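Local atomic coordinates of myosin-I heavy chain (Dictyostelium discoideum, PDB entry 5EJY), a protein that hydrolyses ATP to move along actin filaments as a class VII myosin in adhesion and early phagocytosis, and is represented here by a MyTH4-FERM region of its tail. Residues N243-I248 with F289-F294; Y327-D332 with D440-K445; K341-S346 with N380-H385. All blocks are in the same frame, centred on the assembly; numbering follows the deposited sequence.

Interaction 1 (N243-I248 with F289-F294); sequences NGFTII and FKKKLF
The F245 ring is covered on one face by the aliphatic chain of K291, whose CB lies 3.9 Å from the F245 ring centroid and 14° off its normal, a CH-pi contact. In the plane of the same ring, at its edge, sits a water. The F289 ring takes F245 CD2 over the centre of one face; the two ring planes meet obliquely, at 43°, and the closest carbons are F245 CB and F289 CE1 at 3.6 Å. K291 also sets its CG over a face of F294, toward the rim.

With CG anti to the backbone N (chi1 -172°) and extended beyond, the K291 chain runs across F245 to the end of helix 240-243, where the water at the F245 edge links K291 NZ to N243 O. N243 OD1 meanwhile accepts from F245 N at 2.8 Å, in the carbonyl plane, forming an Asx turn into the strand.

Along the backbone, T246 and K290 form a hydrogen-bonded antiparallel pair, T246 N reaching K290 O at 3.0 Å and K290 N returning to T246 O at 3.1 Å. Beyond it, G244 O is gripped twice, by K292 N (2.7 Å) and L293 N (2.9 Å). G244 has positive phi, and a CB on it would collide with L293 O. On the face bearing T246, its CG2 meets K292 CD at 3.8 Å, while K292 NZ pairs with D257.

Strands 245-251 and 285-291 are antiparallel neighbours in a mixed sheet of order 2-1-5-3-4, the beta-grasp of the ubiquitin-like F1 lobe of a FERM domain.

Interaction 2 (Y327-D332 with D440-K445); sequences YCKDQD and DPATSK
K329 and P441 are joined through a water rather than by any direct polar bond between the two segments. The water accepts from K329 N at 2.8 Å and donates to P441 O, and its third partner, S444 OG, is also 2.8 Å away. One backbone N-H, one carbonyl and one hydroxyl thus share a single water sitting between two pieces of loop.

Around the water the touching is light, mostly carbon against backbone carbonyl oxygen. The P441 ring comes in with CB 3.6 Å from Y327 O, so a carbonyl rather than a side chain receives it. K329 lays its chain alongside the turn: CG is 3.8 Å from P441 O and CD is 4.0 Å from A442 CA. The chain then bends at its last torsion (chi4 -56°), bringing NZ back to S325 O on its own side of the contact.

The turn opposite has its own internal bonds. D440 OD1 accepts from A442 N at 2.9 Å, met from well above the carboxylate plane, and closes an Asx turn. S444 and K445 both face D440 in a G1 beta bulge; S444, with positive phi, is the residue whose hydroxyl holds the water. On the other side, D330 caps the start of a helix, its OD1 accepting from Y333 N.

Y327 turns away from P441, its ring packing on L411, V413 and V428, and P441 also touches V428. The hairpin between strands 435-440 and 445-450 of the antiparallel sheet therefore meets the loop between helices 304-322 and 331-346, where the helical central lobe rests on the C-terminal lobe of the FERM domain.

Interaction 3 (K341-S346 with N380-H385); sequences KLQFES and NKYKSH
L342 and Y382 make a CH-pi contact between helices 331-346 and 375-383. The CD2 methyl of L342 stands over one face of the Y382 ring, 3.5 Å from its centroid and 16° off the normal, displaced a little toward the rim. The two side chains run at about a right angle to each other, and L342 CG follows behind, 3.8 Å from Y382 CZ. Y382 reaches out because its CG is anti to the backbone N (chi1 169°), which carries the ring off its own helix and in toward helix 331-346.

Apolar packing continues beside the ring. Q343 and H385 slide past each other in opposite directions, Q343 CG lying 3.9 Å from H385 CB. L342 also rests on L357 and Y382 on I353, so helix 351-360 packs against the same pair. Both helices belong to the all-helical central lobe (F2) of the FERM domain, and this contact packs 331-346 against 375-383.

Polar bonds hold both rings from outside the two segments. Y382 OH is hydrogen-bonded to S347 O, just beyond the end of 341-346, with S346 CB 4.3 Å from that hydroxyl. Cutting Y382 back to an alanine would remove the ring, which is likely to open a gap under the L342 methyl and leave S347 O without its phenol partner. The imidazole NE2 of H385 meets S339 OG, one helical turn before Q343. In the backbone, H385 N bonds to Y382 O at 3.0 Å in a tight turn.

In the fold
Starting from the N terminus, the chain passes the MyTH4 helices and enters the ubiquitin-like lobe, where interaction 1 pairs two strands and closes a loop of 40 residues. Interaction 2 opens only after that loop is complete. It spans 107 residues, from the loop before helix 331-346 to the hairpin after strand 435-440, and so ties the helical lobe to the C-terminal one. Nested inside it, interaction 3 closes a loop of 33 residues within the helical lobe, starting from the same helix 331-346. Interactions 2 and 3 have centres about 22 Å apart; interaction 1 lies about 24 Å from interaction 2 and 30 Å from interaction 3, centre to centre.

Interaction 1 (N243-I248 with F289-F294)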
ATOM      1  N   ASN A 243       8.252 -11.024  12.303  1.00 21.60           N
ATOM      2  CA  ASN A 243       7.835 -10.089  13.344  1.00 22.95           C
ATOM      3  C   ASN A 243       6.339  -9.748  13.288  1.00 22.07           C
ATOM      4  O   ASN A 243       5.784  -9.227  14.248  1.00 23.79           O
ATOM      5  CB  ASN A 243       8.707  -8.815  13.374  1.00 24.41           C
ATOM      6  CG  ASN A 243       8.552  -7.952  12.124  1.00 23.34           C
ATOM      7  OD1 ASN A 243       7.452  -7.796  11.590  1.00 20.62           O
ATOM      8  ND2 ASN A 243       9.658  -7.361  11.671  1.00 22.54           N
ATOM      9  N   GLY A 244       5.702 -10.036  12.157  1.00 23.86           N
ATOM     10  CA  GLY A 244       4.255  -9.896  12.031  1.00 19.63           C
ATOM     11  C   GLY A 244       3.728  -8.497  11.768  1.00 24.27           C
ATOM     12  O   GLY A 244       2.514  -8.279  11.771  1.00 22.41           O
ATOM     13  N   PHE A 245       4.628  -7.547  11.529  1.00 20.49           N
ATOM     14  CA  PHE A 245       4.224  -6.172  11.217  1.00 23.83           C
ATOM     15  C   PHE A 245       3.910  -6.011   9.729  1.00 21.09           C
ATOM     16  O   PHE A 245       4.481  -6.705   8.896  1.00 20.58           O
ATOM     17  CB  PHE A 245       5.338  -5.177  11.585  1.00 20.81           C
ATOM     18  CG  PHE A 245       5.395  -4.816  13.056  1.00 21.68           C
ATOM     19  CD1 PHE A 245       5.732  -5.768  14.006  1.00 20.04           C
ATOM     20  CD2 PHE A 245       5.136  -3.515  13.474  1.00 20.45           C
ATOM     21  CE1 PHE A 245       5.828  -5.432  15.343  1.00 23.67           C
ATOM     22  CE2 PHE A 245       5.215  -3.166  14.820  1.00 22.37           C
ATOM     23  CZ  PHE A 245       5.566  -4.127  15.756  1.00 23.36           C
ATOM     24  N   THR A 246       2.997  -5.099   9.404  1.00 17.94           N
ATOM     25  CA  THR A 246       2.729  -4.745   8.009  1.00 20.49           C
ATOM     26  C   THR A 246       2.421  -3.267   7.970  1.00 22.49           C
ATOM     27  O   THR A 246       2.286  -2.627   9.010  1.00 22.74           O
ATOM     28  CB  THR A 246       1.506  -5.495   7.391  1.00 24.66           C
ATOM     29  OG1 THR A 246       0.276  -5.006   7.965  1.00 22.75           O
ATOM     30  CG2 THR A 246       1.619  -7.008   7.609  1.00 24.21           C
ATOM     31  N   ILE A 247       2.278  -2.734   6.767  1.00 20.30           N
ATOM     32  CA  ILE A 247       1.894  -1.349   6.598  1.00 19.32           C
ATOM     33  C   ILE A 247       0.440  -1.355   6.161  1.00 23.06           C
ATOM     34  O   ILE A 247       0.078  -2.081   5.239  1.00 23.66           O
ATOM     35  CB  ILE A 247       2.763  -0.660   5.522  1.00 18.93           C
ATOM     36  CG1 ILE A 247       4.229  -0.599   5.994  1.00 18.20           C
ATOM     37  CG2 ILE A 247       2.239   0.752   5.245  1.00 18.58           C
ATOM     38  CD1 ILE A 247       5.216  -0.178   4.908  1.00 22.18           C
ATOM     39  N   ILE A 248      -0.388  -0.561   6.837  1.00 21.31           N
ATOM     40  CA  ILE A 248      -1.797  -0.445   6.480  1.00 22.63           C
ATOM     41  C   ILE A 248      -2.114   0.958   5.978  1.00 21.69           C
ATOM     42  O   ILE A 248      -1.299   1.879   6.124  1.00 22.53           O
ATOM     43  CB  ILE A 248      -2.739  -0.823   7.676  1.00 23.26           C
ATOM     44  CG1 ILE A 248      -2.465   0.064   8.892  1.00 29.61           C
ATOM     45  CG2 ILE A 248      -2.587  -2.293   8.024  1.00 24.59           C
ATOM     46  CD1 ILE A 248      -3.337   1.290   8.967  1.00 37.27           C
ATOM     47  N   PHE A 289       2.441   1.737  10.249  1.00 20.77           N
ATOM     48  CA  PHE A 289       3.221   0.515  10.471  1.00 19.75           C
ATOM     49  C   PHE A 289       2.753  -0.118  11.791  1.00 21.65           C
ATOM     50  O   PHE A 289       3.040   0.418  12.861  1.00 24.31           O
ATOM     51  CB  PHE A 289       4.703   0.919  10.544  1.00 20.01           C
ATOM     52  CG  PHE A 289       5.685  -0.230  10.613  1.00 22.29           C
ATOM     53  CD1 PHE A 289       5.609  -1.307   9.742  1.00 21.61           C
ATOM     54  CD2 PHE A 289       6.736  -0.185  11.517  1.00 26.20           C
ATOM     55  CE1 PHE A 289       6.557  -2.344   9.792  1.00 22.37           C
ATOM     56  CE2 PHE A 289       7.699  -1.212  11.569  1.00 26.46           C
ATOM     57  CZ  PHE A 289       7.604  -2.288  10.710  1.00 22.25           C
ATOM     58  N   LYS A 290       2.012  -1.229  11.716  1.00 20.04           N
ATOM     59  CA  LYS A 290       1.376  -1.827  12.892  1.00 22.56           C
ATOM     60  C   LYS A 290       1.655  -3.311  12.962  1.00 20.33           C
ATOM     61  O   LYS A 290       1.959  -3.930  11.948  1.00 21.24           O
ATOM     62  CB  LYS A 290      -0.161  -1.720  12.792  1.00 26.66           C
ATOM     63  CG  LYS A 290      -0.753  -0.343  12.859  1.00 35.00           C
ATOM     64  CD  LYS A 290      -2.274  -0.498  12.950  1.00 39.14           C
ATOM     65  CE  LYS A 290      -2.622  -1.738  13.794  1.00 38.78           C
ATOM     66  NZ  LYS A 290      -4.093  -2.030  13.933  1.00 40.52           N
ATOM     67  N   LYS A 291       1.429  -3.908  14.132  1.00 20.93           N
ATOM     68  CA  LYS A 291       1.609  -5.347  14.262  1.00 20.71           C
ATOM     69  C   LYS A 291       0.328  -6.071  13.906  1.00 23.50           C
ATOM     70  O   LYS A 291      -0.707  -5.866  14.549  1.00 20.22           O
ATOM     71  CB  LYS A 291       2.054  -5.748  15.669  1.00 22.38           C
ATOM     72  CG  LYS A 291       2.427  -7.224  15.749  1.00 25.22           C
ATOM     73  CD  LYS A 291       3.137  -7.565  17.054  1.00 26.79           C
ATOM     74  CE  LYS A 291       3.533  -9.028  17.078  1.00 28.08           C
ATOM     75  NZ  LYS A 291       4.445  -9.341  18.214  1.00 32.18           N
ATOM     76  N   LYS A 292       0.409  -6.921  12.889  1.00 20.81           N
ATOM     77  CA  LYS A 292      -0.771  -7.617  12.376  1.00 22.78           C
ATOM     78  C   LYS A 292      -0.877  -9.034  12.933  1.00 25.23           C
ATOM     79  O   LYS A 292      -1.965  -9.503  13.306  1.00 23.84           O
ATOM     80  CB  LYS A 292      -0.701  -7.690  10.844  1.00 23.17           C
ATOM     81  CG  LYS A 292      -1.891  -8.421  10.177  1.00 19.37           C
ATOM     82  CD  LYS A 292      -1.756  -8.353   8.647  1.00 20.62           C
ATOM     83  CE  LYS A 292      -2.879  -9.114   7.935  1.00 24.69           C
ATOM     84  NZ  LYS A 292      -2.650  -9.027   6.455  1.00 24.66           N
ATOM     85  N   LEU A 293       0.257  -9.726  12.957  1.00 22.91           N
ATOM     86  CA  LEU A 293       0.271 -11.163  13.245  1.00 24.26           C
ATOM     87  C   LEU A 293       1.058 -11.449  14.515  1.00 27.78           C
ATOM     88  O   LEU A 293       2.125 -10.874  14.736  1.00 25.25           O
ATOM     89  CB  LEU A 293       0.879 -11.922  12.062  1.00 26.43           C
ATOM     90  CG  LEU A 293       0.040 -11.874  10.780  1.00 28.46           C
ATOM     91  CD1 LEU A 293       0.888 -12.123   9.549  1.00 30.24           C
ATOM     92  CD2 LEU A 293      -1.100 -12.884  10.870  1.00 27.30           C
ATOM     93  N   PHE A 294       0.522 -12.328  15.356  1.00 24.62           N
ATOM     94  CA  PHE A 294       1.159 -12.635  16.629  1.00 27.78           C
ATOM     95  C   PHE A 294       1.622 -14.083  16.687  1.00 32.04           C
ATOM     96  O   PHE A 294       0.883 -14.966  17.112  1.00 29.57           O
ATOM     97  CB  PHE A 294       0.212 -12.296  17.778  1.00 25.52           C
ATOM     98  CG  PHE A 294      -0.105 -10.834  17.857  1.00 26.87           C
ATOM     99  CD1 PHE A 294      -1.058 -10.273  17.021  1.00 23.52           C
ATOM    100  CD2 PHE A 294       0.583 -10.012  18.727  1.00 24.30           C
ATOM    101  CE1 PHE A 294      -1.336  -8.926  17.078  1.00 21.88           C
ATOM    102  CE2 PHE A 294       0.314  -8.663  18.792  1.00 24.31           C
ATOM    103  CZ  PHE A 294      -0.641  -8.116  17.977  1.00 24.02           C
TER
HETATM  104  O   HOH W   1       6.684  -8.476  16.798  1.00 32.55           O
HETATM  105  O   HOH W   2      -0.497  -4.304  10.332  1.00 24.65           O

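Interaction 2 (Y327-D332 with D440-K445)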
ATOM      1  N   TYR A 327     -13.442  -2.080  21.115  1.00 26.87           N
ATOM      2  CA  TYR A 327     -12.642  -3.145  21.711  1.00 27.03           C
ATOM      3  C   TYR A 327     -12.760  -3.188  23.238  1.00 27.65           C
ATOM      4  O   TYR A 327     -12.661  -4.252  23.843  1.00 27.34           O
ATOM      5  CB  TYR A 327     -11.162  -2.969  21.329  1.00 24.73           C
ATOM      6  CG  TYR A 327     -10.860  -3.171  19.856  1.00 28.46           C
ATOM      7  CD1 TYR A 327     -11.350  -4.272  19.168  1.00 26.26           C
ATOM      8  CD2 TYR A 327     -10.066  -2.256  19.155  1.00 29.40           C
ATOM      9  CE1 TYR A 327     -11.058  -4.466  17.814  1.00 26.11           C
ATOM     10  CE2 TYR A 327      -9.776  -2.437  17.807  1.00 28.68           C
ATOM     11  CZ  TYR A 327     -10.274  -3.543  17.145  1.00 28.90           C
ATOM     12  OH  TYR A 327      -9.989  -3.727  15.814  1.00 27.25           O
ATOM     13  N   CYS A 328     -12.946  -2.029  23.858  1.00 27.29           N
ATOM     14  CA  CYS A 328     -12.973  -1.940  25.317  1.00 31.68           C
ATOM     15  C   CYS A 328     -13.910  -0.834  25.788  1.00 32.07           C
ATOM     16  O   CYS A 328     -13.837   0.298  25.305  1.00 34.59           O
ATOM     17  CB  CYS A 328     -11.556  -1.691  25.855  1.00 35.01           C
ATOM     18  SG  CYS A 328     -11.435  -1.502  27.661  1.00 36.27           S
ATOM     19  N   LYS A 329     -14.794  -1.159  26.730  1.00 36.84           N
ATOM     20  CA  LYS A 329     -15.737  -0.180  27.256  1.00 37.17           C
ATOM     21  C   LYS A 329     -15.552   0.013  28.769  1.00 47.24           C
ATOM     22  O   LYS A 329     -16.299   0.754  29.412  1.00 46.23           O
ATOM     23  CB  LYS A 329     -17.179  -0.604  26.941  1.00 39.76           C
ATOM     24  CG  LYS A 329     -17.450  -0.897  25.461  1.00 37.20           C
ATOM     25  CD  LYS A 329     -18.909  -1.278  25.207  1.00 42.98           C
ATOM     26  CE  LYS A 329     -19.138  -1.741  23.769  1.00 38.74           C
ATOM     27  NZ  LYS A 329     -18.693  -0.728  22.757  1.00 35.16           N
ATOM     28  N   ASP A 330     -14.551  -0.659  29.330  1.00 40.59           N
ATOM     29  CA  ASP A 330     -14.305  -0.625  30.767  1.00 40.07           C
ATOM     30  C   ASP A 330     -13.548   0.640  31.184  1.00 48.40           C
ATOM     31  O   ASP A 330     -12.326   0.732  31.018  1.00 38.69           O
ATOM     32  CB  ASP A 330     -13.526  -1.872  31.182  1.00 37.79           C
ATOM     33  CG  ASP A 330     -13.198  -1.889  32.661  1.00 43.94           C
ATOM     34  OD1 ASP A 330     -13.279  -0.827  33.309  1.00 45.91           O
ATOM     35  OD2 ASP A 330     -12.842  -2.968  33.174  1.00 42.94           O
ATOM     36  N   GLN A 331     -14.275   1.606  31.741  1.00 41.16           N
ATOM     37  CA  GLN A 331     -13.673   2.883  32.114  1.00 47.72           C
ATOM     38  C   GLN A 331     -12.647   2.736  33.236  1.00 48.32           C
ATOM     39  O   GLN A 331     -11.607   3.409  33.230  1.00 42.62           O
ATOM     40  CB  GLN A 331     -14.744   3.886  32.534  1.00 51.08           C
ATOM     41  CG  GLN A 331     -15.695   4.326  31.437  1.00 51.33           C
ATOM     42  CD  GLN A 331     -16.878   5.083  32.013  1.00 59.22           C
ATOM     43  OE1 GLN A 331     -17.318   4.802  33.130  1.00 50.16           O
ATOM     44  NE2 GLN A 331     -17.385   6.059  31.267  1.00 61.16           N
ATOM     45  N   ASP A 332     -12.942   1.872  34.205  1.00 46.33           N
ATOM     46  CA  ASP A 332     -12.002   1.621  35.292  1.00 47.10           C
ATOM     47  C   ASP A 332     -10.658   1.186  34.720  1.00 43.48           C
ATOM     48  O   ASP A 332      -9.605   1.692  35.121  1.00 41.60           O
ATOM     49  CB  ASP A 332     -12.514   0.530  36.236  1.00 44.33           C
ATOM     50  CG  ASP A 332     -13.588   1.028  37.199  1.00 50.20           C
ATOM     51  OD1 ASP A 332     -13.786   2.257  37.335  1.00 50.24           O
ATOM     52  OD2 ASP A 332     -14.229   0.164  37.834  1.00 55.85           O
ATOM     53  N   ASP A 440     -16.589 -10.543  23.563  1.00 27.36           N
ATOM     54  CA  ASP A 440     -17.626  -9.541  23.754  1.00 28.53           C
ATOM     55  C   ASP A 440     -17.044  -8.325  24.446  1.00 28.86           C
ATOM     56  O   ASP A 440     -16.739  -8.374  25.640  1.00 31.95           O
ATOM     57  CB  ASP A 440     -18.776 -10.108  24.590  1.00 26.22           C
ATOM     58  CG  ASP A 440     -19.934  -9.147  24.703  1.00 33.74           C
ATOM     59  OD1 ASP A 440     -19.787  -7.979  24.287  1.00 31.78           O
ATOM     60  OD2 ASP A 440     -21.000  -9.558  25.208  1.00 37.12           O
ATOM     61  N   PRO A 441     -16.910  -7.214  23.708  1.00 31.49           N
ATOM     62  CA  PRO A 441     -16.282  -6.011  24.268  1.00 35.35           C
ATOM     63  C   PRO A 441     -17.155  -5.347  25.338  1.00 38.61           C
ATOM     64  O   PRO A 441     -16.651  -4.564  26.140  1.00 39.32           O
ATOM     65  CB  PRO A 441     -16.110  -5.102  23.040  1.00 34.78           C
ATOM     66  CG  PRO A 441     -17.146  -5.558  22.080  1.00 35.27           C
ATOM     67  CD  PRO A 441     -17.293  -7.040  22.296  1.00 32.02           C
ATOM     68  N   ALA A 442     -18.445  -5.677  25.362  1.00 38.12           N
ATOM     69  CA  ALA A 442     -19.360  -5.103  26.349  1.00 37.05           C
ATOM     70  C   ALA A 442     -19.139  -5.680  27.742  1.00 35.68           C
ATOM     71  O   ALA A 442     -19.367  -5.000  28.739  1.00 42.83           O
ATOM     72  CB  ALA A 442     -20.815  -5.300  25.920  1.00 36.37           C
ATOM     73  N   THR A 443     -18.695  -6.934  27.806  1.00 34.05           N
ATOM     74  CA  THR A 443     -18.491  -7.621  29.082  1.00 37.69           C
ATOM     75  C   THR A 443     -17.036  -8.001  29.318  1.00 41.98           C
ATOM     76  O   THR A 443     -16.693  -8.568  30.358  1.00 41.09           O
ATOM     77  CB  THR A 443     -19.292  -8.920  29.131  1.00 39.21           C
ATOM     78  OG1 THR A 443     -18.849  -9.782  28.073  1.00 34.92           O
ATOM     79  CG2 THR A 443     -20.786  -8.635  28.982  1.00 37.69           C
ATOM     80  N   SER A 444     -16.189  -7.711  28.337  1.00 36.63           N
ATOM     81  CA  SER A 444     -14.787  -8.100  28.379  1.00 34.74           C
ATOM     82  C   SER A 444     -14.575  -9.596  28.579  1.00 37.41           C
ATOM     83  O   SER A 444     -13.671 -10.002  29.311  1.00 38.19           O
ATOM     84  CB  SER A 444     -14.044  -7.319  29.468  1.00 38.06           C
ATOM     85  OG  SER A 444     -14.192  -5.931  29.262  1.00 37.78           O
ATOM     86  N   LYS A 445     -15.386 -10.415  27.915  1.00 33.94           N
ATOM     87  CA  LYS A 445     -15.256 -11.859  28.046  1.00 34.12           C
ATOM     88  C   LYS A 445     -15.202 -12.571  26.705  1.00 32.77           C
ATOM     89  O   LYS A 445     -15.916 -12.210  25.766  1.00 32.66           O
ATOM     90  CB  LYS A 445     -16.427 -12.417  28.871  1.00 37.14           C
ATOM     91  CG  LYS A 445     -16.492 -11.860  30.275  1.00 39.89           C
ATOM     92  CD  LYS A 445     -17.610 -12.486  31.075  1.00 47.75           C
ATOM     93  CE  LYS A 445     -17.626 -11.956  32.500  1.00 48.51           C
ATOM     94  NZ  LYS A 445     -18.656 -12.662  33.315  1.00 61.59           N
TER
HETATM   95  O   HOH W   3     -14.775  -3.763  27.643  1.00 37.07           O

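Interaction 3 (K341-S346 with N380-H385)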
ATOM      1  N   LYS A 341       0.250   5.989  32.511  1.00 39.29           N
ATOM      2  CA  LYS A 341       0.918   6.634  31.381  1.00 40.18           C
ATOM      3  C   LYS A 341       1.179   8.113  31.680  1.00 43.35           C
ATOM      4  O   LYS A 341       2.224   8.665  31.317  1.00 35.45           O
ATOM      5  CB  LYS A 341       0.087   6.473  30.104  1.00 36.44           C
ATOM      6  CG  LYS A 341       0.714   7.070  28.844  1.00 36.55           C
ATOM      7  CD  LYS A 341      -0.131   6.746  27.610  1.00 39.56           C
ATOM      8  CE  LYS A 341       0.075   7.750  26.471  1.00 48.02           C
ATOM      9  NZ  LYS A 341      -0.936   7.537  25.376  1.00 40.59           N
ATOM     10  N   LEU A 342       0.234   8.752  32.357  1.00 37.14           N
ATOM     11  CA  LEU A 342       0.395  10.157  32.712  1.00 40.37           C
ATOM     12  C   LEU A 342       1.499  10.334  33.752  1.00 34.01           C
ATOM     13  O   LEU A 342       2.288  11.278  33.674  1.00 44.07           O
ATOM     14  CB  LEU A 342      -0.926  10.747  33.223  1.00 44.42           C
ATOM     15  CG  LEU A 342      -0.922  12.252  33.513  1.00 47.95           C
ATOM     16  CD1 LEU A 342      -0.402  13.046  32.323  1.00 43.77           C
ATOM     17  CD2 LEU A 342      -2.324  12.726  33.909  1.00 46.20           C
ATOM     18  N   GLN A 343       1.567   9.423  34.716  1.00 35.86           N
ATOM     19  CA  GLN A 343       2.605   9.495  35.738  1.00 42.47           C
ATOM     20  C   GLN A 343       3.980   9.307  35.100  1.00 45.14           C
ATOM     21  O   GLN A 343       4.978   9.898  35.535  1.00 41.19           O
ATOM     22  CB  GLN A 343       2.376   8.439  36.816  1.00 39.44           C
ATOM     23  CG  GLN A 343       3.410   8.458  37.946  1.00 41.06           C
ATOM     24  CD  GLN A 343       3.464   9.787  38.699  1.00 49.65           C
ATOM     25  OE1 GLN A 343       4.458  10.094  39.367  1.00 49.65           O
ATOM     26  NE2 GLN A 343       2.401  10.580  38.594  1.00 47.94           N
ATOM     27  N   PHE A 344       4.020   8.479  34.061  1.00 37.67           N
ATOM     28  CA  PHE A 344       5.257   8.203  33.342  1.00 36.07           C
ATOM     29  C   PHE A 344       5.711   9.431  32.563  1.00 35.63           C
ATOM     30  O   PHE A 344       6.857   9.881  32.700  1.00 36.65           O
ATOM     31  CB  PHE A 344       5.076   6.998  32.410  1.00 37.68           C
ATOM     32  CG  PHE A 344       6.237   6.770  31.481  1.00 37.19           C
ATOM     33  CD1 PHE A 344       7.421   6.223  31.950  1.00 36.63           C
ATOM     34  CD2 PHE A 344       6.141   7.102  30.140  1.00 36.84           C
ATOM     35  CE1 PHE A 344       8.497   6.019  31.092  1.00 37.33           C
ATOM     36  CE2 PHE A 344       7.215   6.901  29.281  1.00 40.83           C
ATOM     37  CZ  PHE A 344       8.383   6.355  29.759  1.00 35.09           C
ATOM     38  N   GLU A 345       4.808   9.988  31.762  1.00 31.08           N
ATOM     39  CA  GLU A 345       5.154  11.097  30.887  1.00 36.48           C
ATOM     40  C   GLU A 345       5.290  12.452  31.592  1.00 42.41           C
ATOM     41  O   GLU A 345       6.089  13.288  31.180  1.00 38.59           O
ATOM     42  CB  GLU A 345       4.158  11.211  29.732  1.00 38.65           C
ATOM     43  CG  GLU A 345       4.177  10.017  28.791  1.00 35.18           C
ATOM     44  CD  GLU A 345       3.279  10.196  27.583  1.00 45.87           C
ATOM     45  OE1 GLU A 345       2.815  11.325  27.338  1.00 46.41           O
ATOM     46  OE2 GLU A 345       3.035   9.200  26.867  1.00 55.99           O
ATOM     47  N   SER A 346       4.506  12.672  32.643  1.00 41.59           N
ATOM     48  CA  SER A 346       4.406  14.000  33.241  1.00 41.11           C
ATOM     49  C   SER A 346       4.814  14.036  34.705  1.00 41.58           C
ATOM     50  O   SER A 346       4.918  15.111  35.296  1.00 43.33           O
ATOM     51  CB  SER A 346       2.990  14.547  33.085  1.00 43.56           C
ATOM     52  OG  SER A 346       2.761  14.957  31.749  1.00 50.12           O
ATOM     53  N   ASN A 380      -8.076  11.506  40.345  1.00 48.86           N
ATOM     54  CA  ASN A 380      -7.858  10.849  41.623  1.00 51.93           C
ATOM     55  C   ASN A 380      -6.947   9.634  41.520  1.00 49.81           C
ATOM     56  O   ASN A 380      -6.108   9.403  42.390  1.00 48.84           O
ATOM     57  N   LYS A 381      -7.121   8.845  40.468  1.00 50.43           N
ATOM     58  CA  LYS A 381      -6.277   7.675  40.273  1.00 47.83           C
ATOM     59  C   LYS A 381      -4.853   8.138  39.971  1.00 44.80           C
ATOM     60  O   LYS A 381      -3.882   7.494  40.368  1.00 50.76           O
ATOM     61  CB  LYS A 381      -6.816   6.798  39.139  1.00 51.78           C
ATOM     62  CG  LYS A 381      -6.177   5.411  39.059  1.00 47.67           C
ATOM     63  CD  LYS A 381      -6.640   4.510  40.195  1.00 47.70           C
ATOM     64  CE  LYS A 381      -5.985   3.140  40.115  1.00 50.93           C
ATOM     65  NZ  LYS A 381      -6.626   2.141  41.018  1.00 55.33           N
ATOM     66  N   TYR A 382      -4.746   9.271  39.281  1.00 39.35           N
ATOM     67  CA  TYR A 382      -3.459   9.852  38.906  1.00 47.10           C
ATOM     68  C   TYR A 382      -2.725  10.354  40.149  1.00 53.65           C
ATOM     69  O   TYR A 382      -1.569   9.983  40.392  1.00 47.85           O
ATOM     70  CB  TYR A 382      -3.689  10.991  37.907  1.00 43.10           C
ATOM     71  CG  TYR A 382      -2.492  11.870  37.610  1.00 47.79           C
ATOM     72  CD1 TYR A 382      -2.664  13.218  37.324  1.00 43.34           C
ATOM     73  CD2 TYR A 382      -1.200  11.354  37.580  1.00 41.26           C
ATOM     74  CE1 TYR A 382      -1.591  14.035  37.043  1.00 51.95           C
ATOM     75  CE2 TYR A 382      -0.113  12.169  37.301  1.00 45.64           C
ATOM     76  CZ  TYR A 382      -0.319  13.509  37.031  1.00 47.57           C
ATOM     77  OH  TYR A 382       0.741  14.337  36.749  1.00 49.47           O
ATOM     78  N   LYS A 383      -3.408  11.186  40.938  1.00 54.28           N
ATOM     79  CA  LYS A 383      -2.864  11.668  42.207  1.00 52.61           C
ATOM     80  C   LYS A 383      -2.345  10.502  43.038  1.00 50.37           C
ATOM     81  O   LYS A 383      -1.344  10.623  43.741  1.00 55.03           O
ATOM     82  CB  LYS A 383      -3.932  12.423  43.002  1.00 56.89           C
ATOM     83  CG  LYS A 383      -4.226  13.836  42.514  1.00 59.43           C
ATOM     84  CD  LYS A 383      -5.242  14.506  43.433  1.00 62.91           C
ATOM     85  CE  LYS A 383      -5.425  15.981  43.106  1.00 63.76           C
ATOM     86  NZ  LYS A 383      -6.347  16.637  44.084  1.00 62.79           N
ATOM     87  N   SER A 384      -3.033   9.370  42.934  1.00 43.80           N
ATOM     88  CA  SER A 384      -2.711   8.167  43.693  1.00 47.13           C
ATOM     89  C   SER A 384      -1.318   7.578  43.450  1.00 53.53           C
ATOM     90  O   SER A 384      -0.825   6.802  44.269  1.00 59.71           O
ATOM     91  CB  SER A 384      -3.756   7.088  43.402  1.00 49.78           C
ATOM     92  OG  SER A 384      -3.264   5.795  43.718  1.00 55.25           O
ATOM     93  N   HIS A 385      -0.689   7.922  42.328  1.00 52.46           N
ATOM     94  CA  HIS A 385       0.560   7.255  41.938  1.00 51.40           C
ATOM     95  C   HIS A 385       1.841   7.871  42.508  1.00 55.22           C
ATOM     96  O   HIS A 385       2.781   8.161  41.762  1.00 52.51           O
ATOM     97  CB  HIS A 385       0.654   7.154  40.413  1.00 45.79           C
ATOM     98  CG  HIS A 385      -0.472   6.384  39.795  1.00 45.24           C
ATOM     99  ND1 HIS A 385      -0.691   5.050  40.061  1.00 42.91           N
ATOM    100  CD2 HIS A 385      -1.438   6.759  38.924  1.00 44.21           C
ATOM    101  CE1 HIS A 385      -1.745   4.634  39.378  1.00 45.79           C
ATOM    102  NE2 HIS A 385      -2.216   5.653  38.681  1.00 43.05           N
TER